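Local structure of exonuclease mut-7 homolog (Aedes aegypti, 7JW2) at residues A[33-38]-A[54-59]; A[90-95]-A[191-196]. The protein probably trims the 3' ends of microRNAs as a magnesium-dependent 3'-5' exoribonuclease, of which this chain is the exonuclease domain. All coordinates share one frame; numbering follows the deposited sequence.

Both interactions are buried near the centre of the exonuclease domain, with centres about 8 Å apart, and share one mixed sheet in which strands 33-40 and 90-93 are neighbours. Interaction 1 lies within that sheet: the two strands of a hairpin are joined by backbone hydrogen bonds, with side chains meeting on either face. Interaction 2 runs outward from the sheet, laying helix 179-205 across strand 90-93 mainly through apolar side chains. The two meet directly, since Ile34 bonds through its backbone to Leu90 and Leu92, and Leu193 packs against Thr57 and Trp58. Polar pairing thus builds the sheet, while hydrophobic packing covers one of its faces.

Interaction 1 (A[33-38]-A[54-59]); sequences MIAFAS and QLATWD. Unlike the reference sequence in segment 33-38: Ala37 (reference Asp).
Ala35 and Ala56 face each other as an antiparallel hydrogen-bonded pair in the hairpin of strands 33-40 and 50-56. Ala35 N to Ala56 O and Ala56 N to Ala35 O are both 2.9 Å. Two residues on, Ala37 and Gln54 repeat the pattern; Gln54 N to Ala37 O, at 2.8 Å, is nearly straight (173° at the hydrogen). Between these pairs Phe36 and Leu55 form a non-hydrogen-bonded pair on the face turned from the alanines, Phe36 CB lying 3.5 Å from Leu55 CD2.

The Gln54 side chain leaves on the alanine face and curls back over its partner strand. Its CB passes 3.9 Å from Ala37 O, and a bend at chi2 (96°) then lays CD over that same oxygen. From there OE1 comes within 3.2 Å of Ser38 CA, while NE2 lies 3.8 Å from Ala37 CB and bonds to Ala185 O and Glu39 OE1. Ala37, which differs from the reference Asp, and Glu39 occupy the positions of the Asp-x-Glu motif of DEDD exonucleases.

Toward the far end, Ile34 and Thr57 lie side by side, and the 3.4 Å between Ile34 CD1 and Thr57 CG2 is tight for two methyls. Thr57 OG1 turns the other way, taking Asp59 N in an ST turn. Beyond the last direct backbone bond, a water accepts from Trp58 N and lies within hydrogen-bonding distance of Met33 O. The Met33 CE methyl sits implausibly close to Trp58 NE1, so the detail of that approach is doubtful. The backbone bonds thus set the strand register, whereas two NE2 bonds hold the Gln54 amide's rotation, and the one to Ala185 O ties the hairpin to helix 179-205 beside the probable active-site motif.

Interaction 2 (A[90-95]-A[191-196]); sequences LKLSFA and CLLEIY
Leu92 supplies most of the strand's side of this contact, in which helix 179-205 lies across the central sheet of an RNase H-like exonuclease fold. The short segments cross at 103°, so the helix runs almost perpendicular to strand 90-93. With CG set beside the backbone N (chi1 -58°), the Leu92 methyls reach the helix at two neighbouring places. CD1 sits 3.6 Å from Leu192 O, a carbonyl already bonded to Tyr196 N, and 3.8 Å from Leu193 CD2. It also meets Tyr196 CB at 3.7 Å. CD2 approaches the Tyr196 ring obliquely, 3.9 Å from CD1 of the tyrosine, and the two side chains cross at about a right angle.

Ser93 turns its side chain away from the helix, where OG bonds to Leu123 O of the adjacent strand 122-124. Its backbone still takes part: Leu192 CD1 lies 3.8 Å from Ser93 CA. Leu192 also packs on Leu125 and Leu151, so the same side chain joins helix 179-205 to helices 125-132 and 151-159. Past the end of the strand, Phe94 brings only the root of its side chain to the helix, with CB 4.4 Å from Leu192 CD2.

Interaction 1 (A[33-38]-A[54-59])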
loop_
_atom_site.group_PDB
_atom_site.type_symbol
_atom_site.label_atom_id
_atom_site.label_comp_id
_atom_site.label_asym_id
_atom_site.label_seq_id
_atom_site.Cartn_x
_atom_site.Cartn_y
_atom_site.Cartn_z
ATOM N N MET A 33 -1.656 16.529 6.388
ATOM C CA MET A 33 -1.664 17.593 5.392
ATOM C C MET A 33 -0.833 17.150 4.195
ATOM O O MET A 33 0.320 16.735 4.366
ATOM C CB MET A 33 -1.122 18.908 5.964
ATOM C CG MET A 33 -1.161 20.040 4.953
ATOM S SD MET A 33 -0.850 21.692 5.603
ATOM C CE MET A 33 0.693 21.403 6.410
ATOM N N ILE A 34 -1.422 17.255 2.995
ATOM C CA ILE A 34 -0.802 16.861 1.731
ATOM C C ILE A 34 -1.113 17.953 0.720
ATOM O O ILE A 34 -2.194 18.544 0.736
ATOM C CB ILE A 34 -1.338 15.507 1.200
ATOM C CG1 ILE A 34 -1.212 14.435 2.266
ATOM C CG2 ILE A 34 -0.612 15.058 -0.091
ATOM C CD1 ILE A 34 0.146 13.981 2.450
ATOM N N ALA A 35 -0.179 18.210 -0.182
ATOM C CA ALA A 35 -0.444 19.097 -1.302
ATOM C C ALA A 35 -0.454 18.278 -2.583
ATOM O O ALA A 35 0.245 17.271 -2.685
ATOM C CB ALA A 35 0.603 20.210 -1.380
ATOM N N PHE A 36 -1.263 18.690 -3.554
ATOM C CA PHE A 36 -1.283 17.946 -4.812
ATOM C C PHE A 36 -1.315 18.878 -6.011
ATOM O O PHE A 36 -1.792 20.021 -5.950
ATOM C CB PHE A 36 -2.443 16.923 -4.883
ATOM C CG PHE A 36 -3.816 17.516 -5.045
ATOM C CD1 PHE A 36 -4.360 17.763 -6.296
ATOM C CD2 PHE A 36 -4.597 17.746 -3.930
ATOM C CE1 PHE A 36 -5.648 18.287 -6.422
ATOM C CE2 PHE A 36 -5.885 18.253 -4.039
ATOM C CZ PHE A 36 -6.414 18.524 -5.285
ATOM N N ALA A 37 -0.790 18.344 -7.112
ATOM C CA ALA A 37 -0.752 18.977 -8.423
ATOM C C ALA A 37 -0.648 17.865 -9.457
ATOM O O ALA A 37 -0.503 16.687 -9.113
ATOM C CB ALA A 37 0.420 19.958 -8.536
ATOM N N SER A 38 -0.734 18.243 -10.737
ATOM C CA SER A 38 -0.675 17.245 -11.797
ATOM C C SER A 38 -0.131 17.876 -13.065
ATOM O O SER A 38 -0.173 19.099 -13.244
ATOM C CB SER A 38 -2.046 16.610 -12.047
ATOM O OG SER A 38 -2.987 17.550 -12.517
ATOM N N GLN A 54 1.330 14.630 -8.583
ATOM C CA GLN A 54 2.350 14.897 -7.574
ATOM C C GLN A 54 1.692 15.112 -6.213
ATOM O O GLN A 54 0.762 15.916 -6.095
ATOM C CB GLN A 54 3.216 16.114 -7.930
ATOM C CG GLN A 54 3.878 16.103 -9.317
ATOM C CD GLN A 54 3.068 16.857 -10.358
ATOM O OE1 GLN A 54 2.344 16.246 -11.145
ATOM N NE2 GLN A 54 3.199 18.183 -10.375
ATOM N N LEU A 55 2.180 14.388 -5.209
ATOM C CA LEU A 55 1.668 14.466 -3.842
ATOM C C LEU A 55 2.821 14.782 -2.907
ATOM O O LEU A 55 3.778 14.005 -2.823
ATOM C CB LEU A 55 0.993 13.155 -3.432
ATOM C CG LEU A 55 -0.034 12.632 -4.437
ATOM C CD1 LEU A 55 -0.568 11.251 -4.069
ATOM C CD2 LEU A 55 -1.178 13.620 -4.618
ATOM N N ALA A 56 2.715 15.898 -2.183
ATOM C CA ALA A 56 3.797 16.389 -1.337
ATOM C C ALA A 56 3.395 16.411 0.133
ATOM O O ALA A 56 2.297 16.850 0.477
ATOM C CB ALA A 56 4.213 17.805 -1.756
ATOM N N THR A 57 4.312 15.976 0.984
ATOM C CA THR A 57 4.257 16.217 2.425
ATOM C C THR A 57 5.411 17.139 2.787
ATOM O O THR A 57 6.247 17.474 1.949
ATOM C CB THR A 57 4.369 14.910 3.212
ATOM O OG1 THR A 57 5.739 14.495 3.234
ATOM C CG2 THR A 57 3.546 13.810 2.576
ATOM N N TRP A 58 5.481 17.540 4.061
ATOM C CA TRP A 58 6.604 18.377 4.457
ATOM C C TRP A 58 7.942 17.664 4.314
ATOM O O TRP A 58 8.986 18.327 4.282
ATOM C CB TRP A 58 6.435 18.846 5.902
ATOM C CG TRP A 58 5.493 19.984 6.048
ATOM C CD1 TRP A 58 4.302 19.975 6.699
ATOM C CD2 TRP A 58 5.657 21.305 5.524
ATOM N NE1 TRP A 58 3.718 21.213 6.632
ATOM C CE2 TRP A 58 4.521 22.046 5.903
ATOM C CE3 TRP A 58 6.654 21.934 4.774
ATOM C CZ2 TRP A 58 4.352 23.377 5.559
ATOM C CZ3 TRP A 58 6.489 23.263 4.440
ATOM C CH2 TRP A 58 5.345 23.968 4.830
ATOM N N ASP A 59 7.937 16.329 4.216
ATOM C CA ASP A 59 9.166 15.548 4.235
ATOM C C ASP A 59 9.486 14.835 2.932
ATOM O O ASP A 59 10.633 14.429 2.748
ATOM C CB ASP A 59 9.106 14.496 5.353
ATOM C CG ASP A 59 8.997 15.117 6.721
ATOM O OD1 ASP A 59 9.792 16.028 7.006
ATOM O OD2 ASP A 59 8.122 14.693 7.505
HETATM O O HOH W 1 2.901 16.845 5.560
#

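Interaction 2 (A[90-95]-A[191-196])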
loop_
_atom_site.group_PDB
_atom_site.type_symbol
_atom_site.label_atom_id
_atom_site.label_comp_id
_atom_site.label_asym_id
_atom_site.label_seq_id
_atom_site.Cartn_x
_atom_site.Cartn_y
_atom_site.Cartn_z
ATOM N N LEU A 90 -6.075 17.262 5.429
ATOM C CA LEU A 90 -6.099 18.489 4.634
ATOM C C LEU A 90 -5.318 18.291 3.335
ATOM O O LEU A 90 -4.169 17.851 3.369
ATOM C CB LEU A 90 -5.507 19.649 5.440
ATOM C CG LEU A 90 -5.366 20.979 4.700
ATOM C CD1 LEU A 90 -6.721 21.515 4.254
ATOM C CD2 LEU A 90 -4.647 22.004 5.562
ATOM N N LYS A 91 -5.948 18.596 2.204
ATOM C CA LYS A 91 -5.270 18.628 0.909
ATOM C C LYS A 91 -5.167 20.074 0.448
ATOM O O LYS A 91 -6.162 20.806 0.472
ATOM C CB LYS A 91 -6.007 17.804 -0.158
ATOM C CG LYS A 91 -5.700 16.299 -0.180
ATOM C CD LYS A 91 -6.408 15.566 0.983
ATOM C CE LYS A 91 -7.918 15.782 0.960
ATOM N NZ LYS A 91 -8.649 14.941 1.996
ATOM N N LEU A 92 -3.969 20.490 0.055
ATOM C CA LEU A 92 -3.756 21.820 -0.504
ATOM C C LEU A 92 -3.668 21.722 -2.017
ATOM O O LEU A 92 -3.089 20.771 -2.545
ATOM C CB LEU A 92 -2.472 22.443 0.032
ATOM C CG LEU A 92 -2.355 22.593 1.538
ATOM C CD1 LEU A 92 -0.971 23.073 1.898
ATOM C CD2 LEU A 92 -3.410 23.548 2.049
ATOM N N SER A 93 -4.220 22.721 -2.697
ATOM C CA SER A 93 -4.298 22.728 -4.152
ATOM C C SER A 93 -4.399 24.174 -4.612
ATOM O O SER A 93 -4.577 25.088 -3.807
ATOM C CB SER A 93 -5.513 21.919 -4.611
ATOM O OG SER A 93 -6.695 22.560 -4.137
ATOM N N PHE A 94 -4.258 24.378 -5.919
ATOM C CA PHE A 94 -4.535 25.677 -6.525
ATOM C C PHE A 94 -5.530 25.453 -7.655
ATOM O O PHE A 94 -5.247 24.697 -8.588
ATOM C CB PHE A 94 -3.249 26.348 -7.033
ATOM C CG PHE A 94 -3.414 27.817 -7.362
ATOM C CD1 PHE A 94 -3.940 28.218 -8.591
ATOM C CD2 PHE A 94 -3.045 28.796 -6.445
ATOM C CE1 PHE A 94 -4.090 29.577 -8.885
ATOM C CE2 PHE A 94 -3.200 30.152 -6.741
ATOM C CZ PHE A 94 -3.722 30.531 -7.958
ATOM N N ALA A 95 -6.702 26.073 -7.551
ATOM C CA ALA A 95 -7.796 25.873 -8.495
ATOM C C ALA A 95 -8.064 24.388 -8.792
ATOM O O ALA A 95 -8.025 23.965 -9.937
ATOM C CB ALA A 95 -7.526 26.634 -9.787
ATOM N N CYS A 191 5.457 23.658 -3.128
ATOM C CA CYS A 191 5.366 25.083 -2.802
ATOM C C CYS A 191 4.001 25.444 -2.223
ATOM O O CYS A 191 3.869 26.483 -1.555
ATOM C CB CYS A 191 5.693 25.938 -4.036
ATOM S SG CYS A 191 4.386 26.053 -5.300
ATOM N N LEU A 192 2.980 24.614 -2.462
ATOM C CA LEU A 192 1.673 24.876 -1.872
ATOM C C LEU A 192 1.736 24.769 -0.356
ATOM O O LEU A 192 1.082 25.553 0.351
ATOM C CB LEU A 192 0.638 23.901 -2.441
ATOM C CG LEU A 192 0.554 23.859 -3.970
ATOM C CD1 LEU A 192 -0.475 22.810 -4.377
ATOM C CD2 LEU A 192 0.220 25.232 -4.543
ATOM N N LEU A 193 2.544 23.834 0.161
ATOM C CA LEU A 193 2.723 23.737 1.613
ATOM C C LEU A 193 3.388 24.991 2.152
ATOM O O LEU A 193 2.968 25.531 3.187
ATOM C CB LEU A 193 3.562 22.516 1.981
ATOM C CG LEU A 193 2.994 21.138 1.613
ATOM C CD1 LEU A 193 4.112 20.129 1.567
ATOM C CD2 LEU A 193 1.944 20.700 2.640
ATOM N N GLU A 194 4.427 25.465 1.465
ATOM C CA GLU A 194 5.125 26.677 1.895
ATOM C C GLU A 194 4.220 27.901 1.827
ATOM O O GLU A 194 4.286 28.774 2.704
ATOM C CB GLU A 194 6.370 26.889 1.030
ATOM C CG GLU A 194 7.327 25.713 1.018
ATOM C CD GLU A 194 8.407 25.867 -0.034
ATOM O OE1 GLU A 194 8.067 25.876 -1.236
ATOM O OE2 GLU A 194 9.598 25.956 0.339
ATOM N N ILE A 195 3.366 27.986 0.801
ATOM C CA ILE A 195 2.407 29.085 0.706
ATOM C C ILE A 195 1.435 29.059 1.884
ATOM O O ILE A 195 1.208 30.081 2.544
ATOM C CB ILE A 195 1.661 29.033 -0.636
ATOM C CG1 ILE A 195 2.572 29.506 -1.773
ATOM C CG2 ILE A 195 0.413 29.869 -0.582
ATOM C CD1 ILE A 195 2.022 29.158 -3.137
ATOM N N TYR A 196 0.829 27.898 2.157
ATOM C CA TYR A 196 -0.119 27.819 3.266
ATOM C C TYR A 196 0.536 28.237 4.572
ATOM O O TYR A 196 -0.062 28.973 5.374
ATOM C CB TYR A 196 -0.700 26.400 3.380
ATOM C CG TYR A 196 -1.806 26.353 4.407
ATOM C CD1 TYR A 196 -3.062 26.870 4.117
ATOM C CD2 TYR A 196 -1.580 25.856 5.681
ATOM C CE1 TYR A 196 -4.077 26.879 5.060
ATOM C CE2 TYR A 196 -2.597 25.864 6.635
ATOM C CZ TYR A 196 -3.840 26.373 6.304
ATOM O OH TYR A 196 -4.866 26.397 7.229
#